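Local coordinates for protein TP_0956 (Treponema pallidum subsp. pallidum, PDB 3U64), which probably acts as the T-component of a TRAP transporter, a lipoprotein built from tetratricopeptide-repeat-like helices that is thought to work through protein-protein interactions, at residues Ala82-Pro87 / Tyr103-Lys108; Leu109-Ala114 / Val163-Leu168; Cys147-Val152 / Asp191-Tyr196; Gly258-Leu263 / Trp290-Val295; Arg265-Asp270 / Leu283-Ala288. All coordinates share one frame; numbering follows the deposited sequence.

Contact 1 (Ala82-Pro87 / Tyr103-Lys108)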
# COMPACT_ATOMS: atom_id res chain seq x y z
N ALA A 82 7.65 -14.17 -0.70
CA ALA A 82 7.49 -13.50 -1.97
C ALA A 82 7.79 -12.00 -1.92
O ALA A 82 8.32 -11.45 -2.87
CB ALA A 82 6.08 -13.75 -2.53
N PHE A 83 7.46 -11.33 -0.82
CA PHE A 83 7.54 -9.87 -0.82
C PHE A 83 8.52 -9.25 0.17
O PHE A 83 8.66 -8.04 0.23
CB PHE A 83 6.14 -9.26 -0.74
CG PHE A 83 5.25 -9.68 -1.87
CD1 PHE A 83 5.49 -9.21 -3.16
CD2 PHE A 83 4.22 -10.59 -1.67
CE1 PHE A 83 4.71 -9.62 -4.23
CE2 PHE A 83 3.42 -11.01 -2.74
CZ PHE A 83 3.66 -10.53 -4.01
N VAL A 84 9.20 -10.09 0.95
CA VAL A 84 10.26 -9.58 1.81
C VAL A 84 11.61 -10.20 1.45
O VAL A 84 12.53 -9.50 1.03
CB VAL A 84 9.95 -9.82 3.29
CG1 VAL A 84 11.08 -9.26 4.15
CG2 VAL A 84 8.61 -9.18 3.66
N GLN A 85 11.70 -11.52 1.59
CA GLN A 85 12.95 -12.22 1.36
C GLN A 85 13.40 -12.13 -0.09
O GLN A 85 14.55 -11.83 -0.37
CB GLN A 85 12.84 -13.70 1.73
CG GLN A 85 14.17 -14.45 1.42
CD GLN A 85 14.16 -15.93 1.78
OE1 GLN A 85 13.49 -16.37 2.74
NE2 GLN A 85 14.92 -16.72 1.02
N THR A 86 12.49 -12.44 -0.99
CA THR A 86 12.84 -12.54 -2.40
C THR A 86 13.39 -11.21 -2.96
O THR A 86 14.48 -11.20 -3.53
CB THR A 86 11.66 -13.12 -3.21
OG1 THR A 86 11.60 -14.53 -2.99
CG2 THR A 86 11.82 -12.84 -4.69
N PRO A 87 12.66 -10.09 -2.78
CA PRO A 87 13.21 -8.79 -3.23
C PRO A 87 14.58 -8.44 -2.62
O PRO A 87 15.42 -7.84 -3.29
CB PRO A 87 12.16 -7.77 -2.74
CG PRO A 87 10.89 -8.57 -2.59
CD PRO A 87 11.34 -9.94 -2.14
N TYR A 103 16.34 -9.58 5.48
CA TYR A 103 16.37 -10.97 5.92
C TYR A 103 15.89 -11.15 7.36
O TYR A 103 15.20 -12.12 7.65
CB TYR A 103 17.76 -11.59 5.75
CG TYR A 103 18.13 -11.86 4.31
CD1 TYR A 103 17.14 -11.96 3.33
CD2 TYR A 103 19.46 -12.03 3.93
CE1 TYR A 103 17.46 -12.22 2.01
CE2 TYR A 103 19.80 -12.29 2.60
CZ TYR A 103 18.79 -12.38 1.65
OH TYR A 103 19.11 -12.63 0.34
N SER A 104 16.26 -10.24 8.27
CA SER A 104 15.85 -10.33 9.67
C SER A 104 14.36 -10.09 9.78
O SER A 104 13.67 -10.73 10.58
CB SER A 104 16.60 -9.32 10.54
OG SER A 104 17.99 -9.46 10.33
N ARG A 105 13.87 -9.17 8.95
CA ARG A 105 12.44 -8.91 8.86
C ARG A 105 11.67 -10.15 8.37
O ARG A 105 10.64 -10.51 8.94
CB ARG A 105 12.18 -7.71 7.95
CG ARG A 105 10.74 -7.21 7.96
CD ARG A 105 10.48 -6.06 6.96
NE ARG A 105 9.04 -5.88 6.77
CZ ARG A 105 8.45 -5.59 5.62
NH1 ARG A 105 9.15 -5.43 4.51
NH2 ARG A 105 7.13 -5.48 5.59
N ALA A 106 12.15 -10.80 7.31
CA ALA A 106 11.50 -12.02 6.80
C ALA A 106 11.51 -13.11 7.86
O ALA A 106 10.51 -13.80 8.08
CB ALA A 106 12.21 -12.51 5.57
N ARG A 107 12.64 -13.27 8.52
CA ARG A 107 12.79 -14.26 9.57
C ARG A 107 11.71 -14.10 10.65
O ARG A 107 11.05 -15.08 11.03
CB ARG A 107 14.19 -14.16 10.18
CG ARG A 107 14.53 -15.26 11.15
CD ARG A 107 15.78 -14.93 11.94
NE ARG A 107 15.64 -15.39 13.32
CZ ARG A 107 15.06 -14.67 14.29
NH1 ARG A 107 14.58 -13.46 14.03
NH2 ARG A 107 14.97 -15.17 15.52
N LYS A 108 11.49 -12.86 11.11
CA LYS A 108 10.47 -12.60 12.13
C LYS A 108 9.06 -12.87 11.62
O LYS A 108 8.22 -13.37 12.36
CB LYS A 108 10.57 -11.16 12.66
CG LYS A 108 11.83 -10.91 13.50
CD LYS A 108 11.84 -9.50 14.08
CE LYS A 108 13.16 -9.18 14.78
NZ LYS A 108 14.22 -8.79 13.81
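R105 NE forms a salt bridge with D40 of the second subunit, while one face of the same guanidinium lies against V84. V84 CG2 stands 3.9 Å from R105 NH1, near the rim of the flat group, and the two side chains cross at about a right angle. An extended arginine suits this place because its aliphatic part can run out from the helix and still bring charge to the subunit boundary. The other methyl serves the interior: with CG1 anti to the backbone N (chi1 -180°), V84 puts it 3.7 Å from A106 CB. That small alanine lets the helices, here 8.4 Å apart at their axes and closer to antiparallel than parallel at 144°, come near at Q85 and A106. Farther along, Y103 presents its edge, with CE1 3.8 Å from Q85 O and 4.0 Å from Q85 CG. Helices 66-89 and 96-124, consecutive in a tetratricopeptide-repeat-like stack, thus meet here without a hydrogen bond between the two segments, largely through methyl, methylene and ring-edge contacts. The polar ends of Q85 and R105 find partners elsewhere, Y110 OH and the second subunit's D40, which implies that R105 serves both the helix packing and the subunit boundary.

Contact 2 (Leu109-Ala114 / Val163-Leu168)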
# COMPACT_ATOMS: atom_id res chain seq x y z
N LEU A 109 8.81 -12.55 10.36
CA LEU A 109 7.52 -12.84 9.73
C LEU A 109 7.29 -14.35 9.55
O LEU A 109 6.18 -14.84 9.77
CB LEU A 109 7.38 -12.09 8.40
CG LEU A 109 7.20 -10.56 8.50
CD1 LEU A 109 6.89 -9.97 7.15
CD2 LEU A 109 6.12 -10.13 9.48
N TYR A 110 8.31 -15.10 9.14
CA TYR A 110 8.17 -16.55 9.08
C TYR A 110 7.73 -17.10 10.44
O TYR A 110 6.81 -17.92 10.54
CB TYR A 110 9.49 -17.21 8.66
CG TYR A 110 9.80 -17.07 7.19
CD1 TYR A 110 8.81 -17.24 6.23
CD2 TYR A 110 11.10 -16.76 6.76
CE1 TYR A 110 9.09 -17.11 4.87
CE2 TYR A 110 11.39 -16.63 5.40
CZ TYR A 110 10.38 -16.81 4.47
OH TYR A 110 10.65 -16.69 3.13
N LEU A 111 8.37 -16.60 11.49
CA LEU A 111 8.14 -17.13 12.81
C LEU A 111 6.77 -16.74 13.32
O LEU A 111 6.11 -17.53 14.00
CB LEU A 111 9.22 -16.66 13.78
CG LEU A 111 10.62 -17.24 13.60
CD1 LEU A 111 11.59 -16.47 14.47
CD2 LEU A 111 10.66 -18.70 13.96
N ARG A 112 6.33 -15.52 12.99
CA ARG A 112 4.98 -15.10 13.39
C ARG A 112 3.97 -15.98 12.67
O ARG A 112 3.00 -16.43 13.26
CB ARG A 112 4.74 -13.61 13.07
CG ARG A 112 3.34 -13.09 13.43
CD ARG A 112 3.04 -11.73 12.79
NE ARG A 112 4.01 -10.72 13.22
CZ ARG A 112 3.96 -9.43 12.89
NH1 ARG A 112 2.99 -8.97 12.12
NH2 ARG A 112 4.89 -8.60 13.33
N GLY A 113 4.23 -16.20 11.38
CA GLY A 113 3.39 -17.06 10.56
C GLY A 113 3.35 -18.48 11.10
O GLY A 113 2.28 -19.07 11.25
N ALA A 114 4.52 -19.03 11.43
CA ALA A 114 4.55 -20.41 11.94
C ALA A 114 3.78 -20.54 13.25
O ALA A 114 3.10 -21.53 13.48
CB ALA A 114 5.96 -20.90 12.11
N VAL A 163 11.44 -23.84 9.21
CA VAL A 163 12.55 -24.11 8.30
C VAL A 163 12.94 -22.87 7.48
O VAL A 163 14.13 -22.65 7.23
CB VAL A 163 12.20 -25.27 7.33
CG1 VAL A 163 13.10 -25.25 6.14
CG2 VAL A 163 12.28 -26.61 8.07
N ALA A 164 11.96 -22.07 7.07
CA ALA A 164 12.27 -20.86 6.32
C ALA A 164 12.96 -19.84 7.25
O ALA A 164 13.87 -19.12 6.82
CB ALA A 164 11.02 -20.26 5.66
N ALA A 165 12.56 -19.81 8.52
CA ALA A 165 13.23 -18.90 9.46
C ALA A 165 14.67 -19.33 9.72
O ALA A 165 15.57 -18.50 9.80
CB ALA A 165 12.45 -18.76 10.78
N PHE A 166 14.87 -20.64 9.85
CA PHE A 166 16.18 -21.22 10.12
C PHE A 166 17.17 -20.91 9.00
O PHE A 166 18.34 -20.61 9.24
CB PHE A 166 16.06 -22.73 10.31
CG PHE A 166 17.38 -23.45 10.41
CD1 PHE A 166 18.26 -23.18 11.44
CD2 PHE A 166 17.73 -24.43 9.48
CE1 PHE A 166 19.48 -23.85 11.54
CE2 PHE A 166 18.95 -25.11 9.57
CZ PHE A 166 19.82 -24.82 10.60
N ALA A 167 16.69 -20.97 7.77
CA ALA A 167 17.50 -20.67 6.60
C ALA A 167 18.10 -19.25 6.64
O ALA A 167 19.05 -18.95 5.92
CB ALA A 167 16.67 -20.87 5.33
N LEU A 168 17.53 -18.38 7.47
CA LEU A 168 17.97 -16.99 7.56
C LEU A 168 18.57 -16.72 8.94
O LEU A 168 18.92 -15.58 9.27
CB LEU A 168 16.79 -16.04 7.32
CG LEU A 168 16.06 -16.13 5.98
CD1 LEU A 168 14.90 -15.16 5.92
CD2 LEU A 168 17.04 -15.90 4.83
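Y110 lies over A164 where helix 96-124 meets helix 152-166, two helices of the all-helical fold related to tetratricopeptide repeats. The dominant interaction is a CH-pi contact: A164 CB sits above the middle of the Y110 ring, 3.5 Å from its centroid and only 3° off the ring normal. Alanine suits the place because a single methyl can settle on the aromatic face and bring its own backbone with it, so that Y110 CD2 also comes to 3.6 Å from A164 C. The tyrosine reaches across because CG is anti to its carbonyl carbon (chi1 -75°). Tyrosine suits its own position in turn, since its flat face receives the methyl while the OH at the far end hydrogen-bonds Q85 OE1.

The remaining contacts are aliphatic. A165, the residue whose CA comes nearest to that of Y110, turns its methyl toward the helix 96-124 segment and takes two neighbours: Y110 CB at 4.0 Å and L111 CD2 at 3.6 Å. L111 leaves its helix at an angle, but its branched end bends back onto this methyl, and it also packs on Y162. No hydrogen bond crosses between the two segments, so shape and hydrophobic burial hold them together. Beyond the helical turns of the second segment, L168 closes the ring's margin: its CD1 lies near the plane of Y110, at the edge, 3.8 Å from CE2.

Contact 3 (Cys147-Val152 / Asp191-Tyr196); sequences CTRVDV and DLWPSY. With SO4 (sulfate ion), chain E.
The loop leading into helix 152-166 packs here on the end of helix 176-192, where W193 leaves helical geometry and starts a type I turn to Y196. R149 reaches over this corner. Its guanidinium lies flat on W193, planes 22° apart, with CZ 4.2 Å from the centroid of the five-membered ring, a cation-pi stack; Y196 CD1 lies over the opposite face of the indole. The arginine bends at chi3 (83°), and its edge meets a sulfate, probably from the crystallisation liquor: NH2 bonds to O1 at 2.9 Å. On the turn, S195 N gives O4 a bond of 3.0 Å, and S195 OG adds a weak one. R149 NH1 also reaches L192 O at 2.7 Å, but weakly, being poorly aligned. Beneath, V152 wedges inward, CG1 3.7 Å from Y196 CG over the ring face and CG2 3.7 Å from L192 CB; branching lets one residue fill both sites. The whole is a helix-to-helix corner closed by a type I turn, with an arginine-aromatic stack, which in this crystal holds a sulfate.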
# COMPACT_ATOMS: atom_id res chain seq x y z
N CYS A 147 -1.78 -36.73 15.60
CA CYS A 147 -2.17 -36.02 14.38
C CYS A 147 -2.79 -36.94 13.34
O CYS A 147 -2.38 -38.08 13.17
CB CYS A 147 -0.95 -35.30 13.77
SG CYS A 147 -0.29 -34.00 14.85
N THR A 148 -3.77 -36.41 12.62
CA THR A 148 -4.39 -37.14 11.51
C THR A 148 -4.27 -36.35 10.20
O THR A 148 -3.67 -35.26 10.16
CB THR A 148 -5.86 -37.35 11.81
OG1 THR A 148 -6.52 -36.08 11.80
CG2 THR A 148 -6.02 -38.00 13.19
N ARG A 149 -4.87 -36.90 9.15
CA ARG A 149 -4.78 -36.30 7.83
C ARG A 149 -5.36 -34.90 7.85
O ARG A 149 -4.95 -34.03 7.08
CB ARG A 149 -5.49 -37.16 6.79
CG ARG A 149 -4.66 -38.38 6.37
CD ARG A 149 -5.48 -39.45 5.66
NE ARG A 149 -5.67 -39.19 4.24
CZ ARG A 149 -4.76 -39.48 3.30
NH1 ARG A 149 -3.60 -40.02 3.64
NH2 ARG A 149 -5.02 -39.22 2.02
N VAL A 150 -6.31 -34.68 8.75
CA VAL A 150 -6.93 -33.37 8.91
C VAL A 150 -5.90 -32.31 9.35
O VAL A 150 -6.08 -31.13 9.07
CB VAL A 150 -8.13 -33.47 9.89
CG1 VAL A 150 -8.49 -32.13 10.47
CG2 VAL A 150 -9.33 -34.08 9.19
N ASP A 151 -4.81 -32.76 9.99
CA ASP A 151 -3.78 -31.86 10.53
C ASP A 151 -2.62 -31.59 9.58
O ASP A 151 -1.71 -30.84 9.90
CB ASP A 151 -3.22 -32.42 11.84
CG ASP A 151 -4.30 -32.70 12.86
OD1 ASP A 151 -5.10 -31.78 13.11
OD2 ASP A 151 -4.36 -33.83 13.40
N VAL A 152 -2.65 -32.22 8.41
CA VAL A 152 -1.52 -32.17 7.50
C VAL A 152 -1.23 -30.76 6.99
O VAL A 152 -0.09 -30.33 7.01
CB VAL A 152 -1.70 -33.15 6.34
CG1 VAL A 152 -0.63 -32.91 5.28
CG2 VAL A 152 -1.63 -34.60 6.87
N ASP A 191 4.22 -38.95 6.23
CA ASP A 191 3.72 -40.27 6.60
C ASP A 191 2.21 -40.30 6.45
O ASP A 191 1.65 -41.24 5.91
CB ASP A 191 4.10 -40.62 8.05
CG ASP A 191 5.60 -40.66 8.28
OD1 ASP A 191 6.34 -40.98 7.33
OD2 ASP A 191 6.05 -40.37 9.41
N LEU A 192 1.56 -39.26 6.96
CA LEU A 192 0.11 -39.16 6.95
C LEU A 192 -0.46 -39.08 5.54
O LEU A 192 -1.48 -39.72 5.23
CB LEU A 192 -0.32 -37.93 7.77
CG LEU A 192 -0.46 -38.20 9.27
CD1 LEU A 192 -0.66 -36.94 10.09
CD2 LEU A 192 -1.61 -39.23 9.51
N TRP A 193 0.21 -38.30 4.69
CA TRP A 193 -0.37 -37.90 3.41
C TRP A 193 0.71 -37.49 2.39
O TRP A 193 0.84 -36.32 2.04
CB TRP A 193 -1.36 -36.76 3.69
CG TRP A 193 -2.26 -36.37 2.57
CD1 TRP A 193 -2.18 -36.77 1.26
CD2 TRP A 193 -3.40 -35.50 2.65
NE1 TRP A 193 -3.19 -36.18 0.53
CE2 TRP A 193 -3.95 -35.40 1.36
CE3 TRP A 193 -3.99 -34.78 3.70
CZ2 TRP A 193 -5.07 -34.62 1.08
CZ3 TRP A 193 -5.11 -34.01 3.42
CH2 TRP A 193 -5.65 -33.94 2.12
N PRO A 194 1.48 -38.49 1.90
CA PRO A 194 2.65 -38.32 1.01
C PRO A 194 2.37 -37.36 -0.14
O PRO A 194 3.26 -36.57 -0.51
CB PRO A 194 2.86 -39.72 0.42
CG PRO A 194 2.17 -40.67 1.33
CD PRO A 194 1.17 -39.91 2.16
N SER A 195 1.16 -37.42 -0.69
CA SER A 195 0.83 -36.75 -1.95
C SER A 195 0.34 -35.32 -1.74
O SER A 195 0.09 -34.60 -2.71
CB SER A 195 -0.22 -37.55 -2.74
OG SER A 195 -1.55 -37.20 -2.33
N TYR A 196 0.21 -34.91 -0.49
CA TYR A 196 -0.35 -33.58 -0.17
C TYR A 196 0.12 -32.40 -1.04
O TYR A 196 1.32 -32.18 -1.22
CB TYR A 196 -0.09 -33.26 1.29
CG TYR A 196 -0.73 -31.98 1.74
CD1 TYR A 196 -2.11 -31.90 1.92
CD2 TYR A 196 0.05 -30.85 2.01
CE1 TYR A 196 -2.70 -30.72 2.34
CE2 TYR A 196 -0.53 -29.68 2.44
CZ TYR A 196 -1.91 -29.62 2.60
OH TYR A 196 -2.51 -28.45 3.02
S SO4 E . -1.96 -40.53 -0.25
O1 SO4 E . -3.15 -39.67 -0.21
O2 SO4 E . -1.82 -41.29 1.00
O3 SO4 E . -2.11 -41.44 -1.39
O4 SO4 E . -0.77 -39.70 -0.44

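Contact 4 (Gly258-Leu263 / Trp290-Val295)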
# COMPACT_ATOMS: atom_id res chain seq x y z
N GLY A 258 23.08 -30.04 -15.39
CA GLY A 258 21.75 -30.28 -14.85
C GLY A 258 21.05 -29.01 -14.36
O GLY A 258 19.87 -28.81 -14.60
N PHE A 259 21.81 -28.16 -13.68
CA PHE A 259 21.35 -26.84 -13.27
C PHE A 259 20.69 -26.11 -14.45
O PHE A 259 19.54 -25.67 -14.36
CB PHE A 259 22.55 -26.07 -12.69
CG PHE A 259 22.28 -24.61 -12.33
CD1 PHE A 259 21.98 -24.23 -11.03
CD2 PHE A 259 22.41 -23.61 -13.30
CE1 PHE A 259 21.77 -22.90 -10.70
CE2 PHE A 259 22.20 -22.27 -12.97
CZ PHE A 259 21.87 -21.92 -11.67
N ASP A 260 21.40 -26.02 -15.58
CA ASP A 260 20.90 -25.30 -16.75
C ASP A 260 19.64 -25.92 -17.35
O ASP A 260 18.65 -25.22 -17.55
CB ASP A 260 21.99 -25.13 -17.82
CG ASP A 260 22.90 -23.93 -17.56
OD1 ASP A 260 22.42 -22.93 -16.96
OD2 ASP A 260 24.08 -23.97 -17.97
N GLU A 261 19.68 -27.22 -17.63
CA GLU A 261 18.49 -27.93 -18.11
C GLU A 261 17.29 -27.72 -17.20
O GLU A 261 16.19 -27.44 -17.67
CB GLU A 261 18.76 -29.43 -18.20
CG GLU A 261 19.71 -29.85 -19.31
CD GLU A 261 19.93 -31.37 -19.37
OE1 GLU A 261 19.35 -32.11 -18.53
OE2 GLU A 261 20.68 -31.82 -20.26
N ALA A 262 17.49 -27.88 -15.90
CA ALA A 262 16.38 -27.81 -14.96
C ALA A 262 15.71 -26.45 -15.03
O ALA A 262 14.47 -26.35 -15.09
CB ALA A 262 16.85 -28.12 -13.54
N LEU A 263 16.53 -25.40 -15.04
CA LEU A 263 16.00 -24.03 -15.12
C LEU A 263 15.38 -23.72 -16.47
O LEU A 263 14.43 -22.94 -16.57
CB LEU A 263 17.09 -23.01 -14.79
CG LEU A 263 17.69 -23.14 -13.39
CD1 LEU A 263 18.80 -22.10 -13.16
CD2 LEU A 263 16.61 -23.01 -12.33
N TRP A 290 16.81 -15.29 -12.40
CA TRP A 290 17.91 -14.75 -11.60
C TRP A 290 19.04 -15.78 -11.41
O TRP A 290 20.21 -15.47 -11.55
CB TRP A 290 17.38 -14.30 -10.25
CG TRP A 290 18.40 -13.73 -9.34
CD1 TRP A 290 18.83 -12.44 -9.31
CD2 TRP A 290 19.11 -14.42 -8.30
NE1 TRP A 290 19.77 -12.28 -8.32
CE2 TRP A 290 19.96 -13.48 -7.69
CE3 TRP A 290 19.11 -15.74 -7.84
CZ2 TRP A 290 20.81 -13.82 -6.63
CZ3 TRP A 290 19.96 -16.08 -6.79
CH2 TRP A 290 20.79 -15.12 -6.19
N LEU A 291 18.66 -17.01 -11.07
CA LEU A 291 19.63 -18.09 -10.93
C LEU A 291 20.47 -18.24 -12.20
O LEU A 291 21.70 -18.29 -12.12
CB LEU A 291 18.93 -19.40 -10.58
CG LEU A 291 18.43 -19.54 -9.15
CD1 LEU A 291 17.52 -20.75 -9.00
CD2 LEU A 291 19.60 -19.62 -8.16
N LYS A 292 19.81 -18.30 -13.36
CA LYS A 292 20.54 -18.39 -14.62
C LYS A 292 21.52 -17.22 -14.80
O LYS A 292 22.68 -17.43 -15.16
CB LYS A 292 19.60 -18.50 -15.83
CG LYS A 292 18.93 -19.85 -15.96
CD LYS A 292 18.26 -20.01 -17.29
CE LYS A 292 19.24 -20.47 -18.35
NZ LYS A 292 19.62 -21.92 -18.21
N ALA A 293 21.05 -16.00 -14.55
CA ALA A 293 21.92 -14.82 -14.68
C ALA A 293 23.14 -14.91 -13.76
O ALA A 293 24.23 -14.45 -14.10
CB ALA A 293 21.15 -13.53 -14.42
N HIS A 294 22.95 -15.52 -12.59
CA HIS A 294 24.01 -15.63 -11.60
C HIS A 294 24.72 -16.98 -11.57
O HIS A 294 25.30 -17.36 -10.56
CB HIS A 294 23.46 -15.32 -10.22
CG HIS A 294 23.23 -13.86 -9.99
ND1 HIS A 294 23.98 -13.12 -9.11
CD2 HIS A 294 22.34 -13.00 -10.55
CE1 HIS A 294 23.56 -11.87 -9.12
NE2 HIS A 294 22.57 -11.77 -9.99
N VAL A 295 24.67 -17.71 -12.68
CA VAL A 295 25.22 -19.07 -12.68
C VAL A 295 26.70 -19.08 -12.26
O VAL A 295 27.14 -19.97 -11.53
CB VAL A 295 25.03 -19.74 -14.05
CG1 VAL A 295 25.61 -18.87 -15.17
CG2 VAL A 295 25.63 -21.17 -14.04
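D260 and K292 pair across helices 256-268 and 278-293 in a salt bridge, D260 OD1 to K292 NZ at 3.2 Å. The ammonium approaches from above the carboxylate plane, 45° out of it, and is shared: D264 OD1, one turn along from D260, forms a second salt bridge with it. Bends at chi3 and chi4 (84° and 74°) bring NZ within reach of both acids, while the lysine's CG rests 3.6 Å from L263 CD1. A long chain suits the role, greasy near the backbone and charged at its end. The other oxygen, D260 OD2, has a long, weak ion pair with R256 NE. Below the charges the contact is hydrophobic: L263 CD1 lies 3.7 Å from L291 CB, and F259 CE2 is 3.8 Å from V295 CG2. F259 also turns its ring edge to L291 O, with CZ 3.7 Å away. Two acids around one lysine would probably stabilise its positive charge, so this chemistry implies a shared salt bridge beside an apolar interface.

Contact 5 (Arg265-Asp270 / Leu283-Ala288); sequences RALAID and LSQKRA
Q285 drives its amide into the end of helix 256-268, where NE2 donates both hydrogens to the facing chain: to A266 O at 2.9 Å and to I269 O at 2.8 Å. Both bonds are nearly straight, at 161° and 164° at the hydrogen, and both acceptors lie close to the amide plane of Q285, so the pair fixes its rotation. The donor sits in the carbonyl plane of A266 but is tilted from that of I269. Glutamine suits this place because an extended chain beyond CG, itself anti to the carbonyl carbon (chi1 -63°), spans the gap and supplies two N-H groups to one carbonyl from the last helical turn and one from the loop after it.

Beside this tight, buried part, A266 CB and A288 CB meet at 4.1 Å, two small residues letting the helices draw together against helix 240-250, which both also touch. Toward the surface the contact slackens. L267, only partly buried, forms the looser side, laying CD2 3.6 Å from Q285 O and 3.9 Å from A288 CB. The chemistry implies that one buried amide, through its two bonds, ties the last turn of helix 256-268 and the following loop to helix 278-293.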
# COMPACT_ATOMS: atom_id res chain seq x y z
N ARG A 265 13.76 -25.94 -18.11
CA ARG A 265 12.45 -26.55 -17.92
C ARG A 265 11.52 -25.65 -17.09
O ARG A 265 10.36 -25.48 -17.46
CB ARG A 265 12.58 -27.95 -17.34
CG ARG A 265 13.12 -28.94 -18.36
CD ARG A 265 13.05 -30.36 -17.88
NE ARG A 265 14.10 -30.66 -16.92
CZ ARG A 265 15.09 -31.53 -17.12
NH1 ARG A 265 15.15 -32.21 -18.26
NH2 ARG A 265 16.00 -31.71 -16.18
N ALA A 266 12.02 -25.06 -16.00
CA ALA A 266 11.21 -24.11 -15.22
C ALA A 266 10.72 -22.96 -16.08
O ALA A 266 9.58 -22.53 -15.95
CB ALA A 266 12.01 -23.55 -14.03
N LEU A 267 11.58 -22.46 -16.96
CA LEU A 267 11.24 -21.31 -17.81
C LEU A 267 10.41 -21.65 -19.06
O LEU A 267 9.91 -20.76 -19.73
CB LEU A 267 12.52 -20.57 -18.22
CG LEU A 267 13.26 -19.94 -17.03
CD1 LEU A 267 14.56 -19.26 -17.46
CD2 LEU A 267 12.36 -18.96 -16.31
N ALA A 268 10.28 -22.93 -19.39
CA ALA A 268 9.51 -23.32 -20.57
C ALA A 268 8.01 -23.28 -20.27
O ALA A 268 7.18 -23.22 -21.18
CB ALA A 268 9.94 -24.70 -21.08
N ILE A 269 7.66 -23.31 -18.99
CA ILE A 269 6.26 -23.27 -18.58
C ILE A 269 5.59 -21.94 -18.95
O ILE A 269 6.13 -20.85 -18.71
CB ILE A 269 6.11 -23.57 -17.07
CG1 ILE A 269 6.62 -24.99 -16.76
CG2 ILE A 269 4.66 -23.37 -16.60
CD1 ILE A 269 7.06 -25.17 -15.30
N ASP A 270 4.42 -22.04 -19.55
CA ASP A 270 3.67 -20.85 -19.93
C ASP A 270 2.61 -20.53 -18.86
O ASP A 270 1.61 -21.27 -18.72
CB ASP A 270 3.04 -21.02 -21.32
CG ASP A 270 2.20 -19.83 -21.74
OD1 ASP A 270 2.23 -18.80 -21.03
OD2 ASP A 270 1.51 -19.92 -22.79
N LEU A 283 6.30 -15.77 -10.00
CA LEU A 283 7.32 -15.54 -8.97
C LEU A 283 8.49 -16.51 -9.14
O LEU A 283 9.64 -16.10 -9.17
CB LEU A 283 6.73 -15.65 -7.55
CG LEU A 283 5.91 -14.45 -7.06
CD1 LEU A 283 4.99 -14.84 -5.90
CD2 LEU A 283 6.80 -13.26 -6.67
N SER A 284 8.17 -17.79 -9.27
CA SER A 284 9.20 -18.80 -9.45
C SER A 284 10.01 -18.58 -10.72
O SER A 284 11.21 -18.80 -10.74
CB SER A 284 8.60 -20.20 -9.45
OG SER A 284 8.15 -20.51 -8.15
N GLN A 285 9.36 -18.15 -11.79
CA GLN A 285 10.13 -17.94 -13.01
C GLN A 285 11.09 -16.75 -12.90
O GLN A 285 12.19 -16.80 -13.44
CB GLN A 285 9.22 -17.86 -14.23
CG GLN A 285 8.46 -19.16 -14.46
CD GLN A 285 7.74 -19.19 -15.79
OE1 GLN A 285 7.12 -18.21 -16.20
NE2 GLN A 285 7.80 -20.33 -16.47
N LYS A 286 10.68 -15.69 -12.19
CA LYS A 286 11.61 -14.61 -11.86
C LYS A 286 12.83 -15.15 -11.13
O LYS A 286 13.96 -14.75 -11.42
CB LYS A 286 10.96 -13.55 -10.97
CG LYS A 286 9.99 -12.63 -11.67
CD LYS A 286 9.71 -11.40 -10.81
CE LYS A 286 10.97 -10.55 -10.63
NZ LYS A 286 10.70 -9.29 -9.86
N ARG A 287 12.61 -16.05 -10.18
CA ARG A 287 13.71 -16.65 -9.44
C ARG A 287 14.66 -17.51 -10.32
O ARG A 287 15.87 -17.43 -10.19
CB ARG A 287 13.17 -17.47 -8.27
CG ARG A 287 14.27 -18.15 -7.48
CD ARG A 287 14.33 -17.65 -6.06
NE ARG A 287 15.40 -18.33 -5.33
CZ ARG A 287 16.57 -17.79 -5.04
NH1 ARG A 287 16.83 -16.53 -5.40
NH2 ARG A 287 17.48 -18.49 -4.38
N ALA A 288 14.10 -18.33 -11.21
CA ALA A 288 14.88 -19.13 -12.14
C ALA A 288 15.69 -18.25 -13.11
O ALA A 288 16.84 -18.53 -13.40
CB ALA A 288 13.97 -20.10 -12.92

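Along the chain contact 1 comes first; contacts 2 and 3 follow with alternating segments, and contact 4 spans contact 5. Contacts 1 and 2 share helix 96-124, with centres about 9 Å apart. Contacts 4 and 5 share helices 256-268 and 278-293, with centres about 10 Å apart; there K292 CD touches L267 CD1 at 3.8 Å. Contact 3 lies on the opposite side of the chain's centre from contact 1, about 28 Å away between centres. A82 CB meets L283 CD1 at 3.7 Å, joining contacts 1 and 5. The touching pairs 1-2, 4-5 and 1-5 thus link early and C-terminal helices, with contacts 1 and 2 beside the second subunit, while contact 3 stands apart.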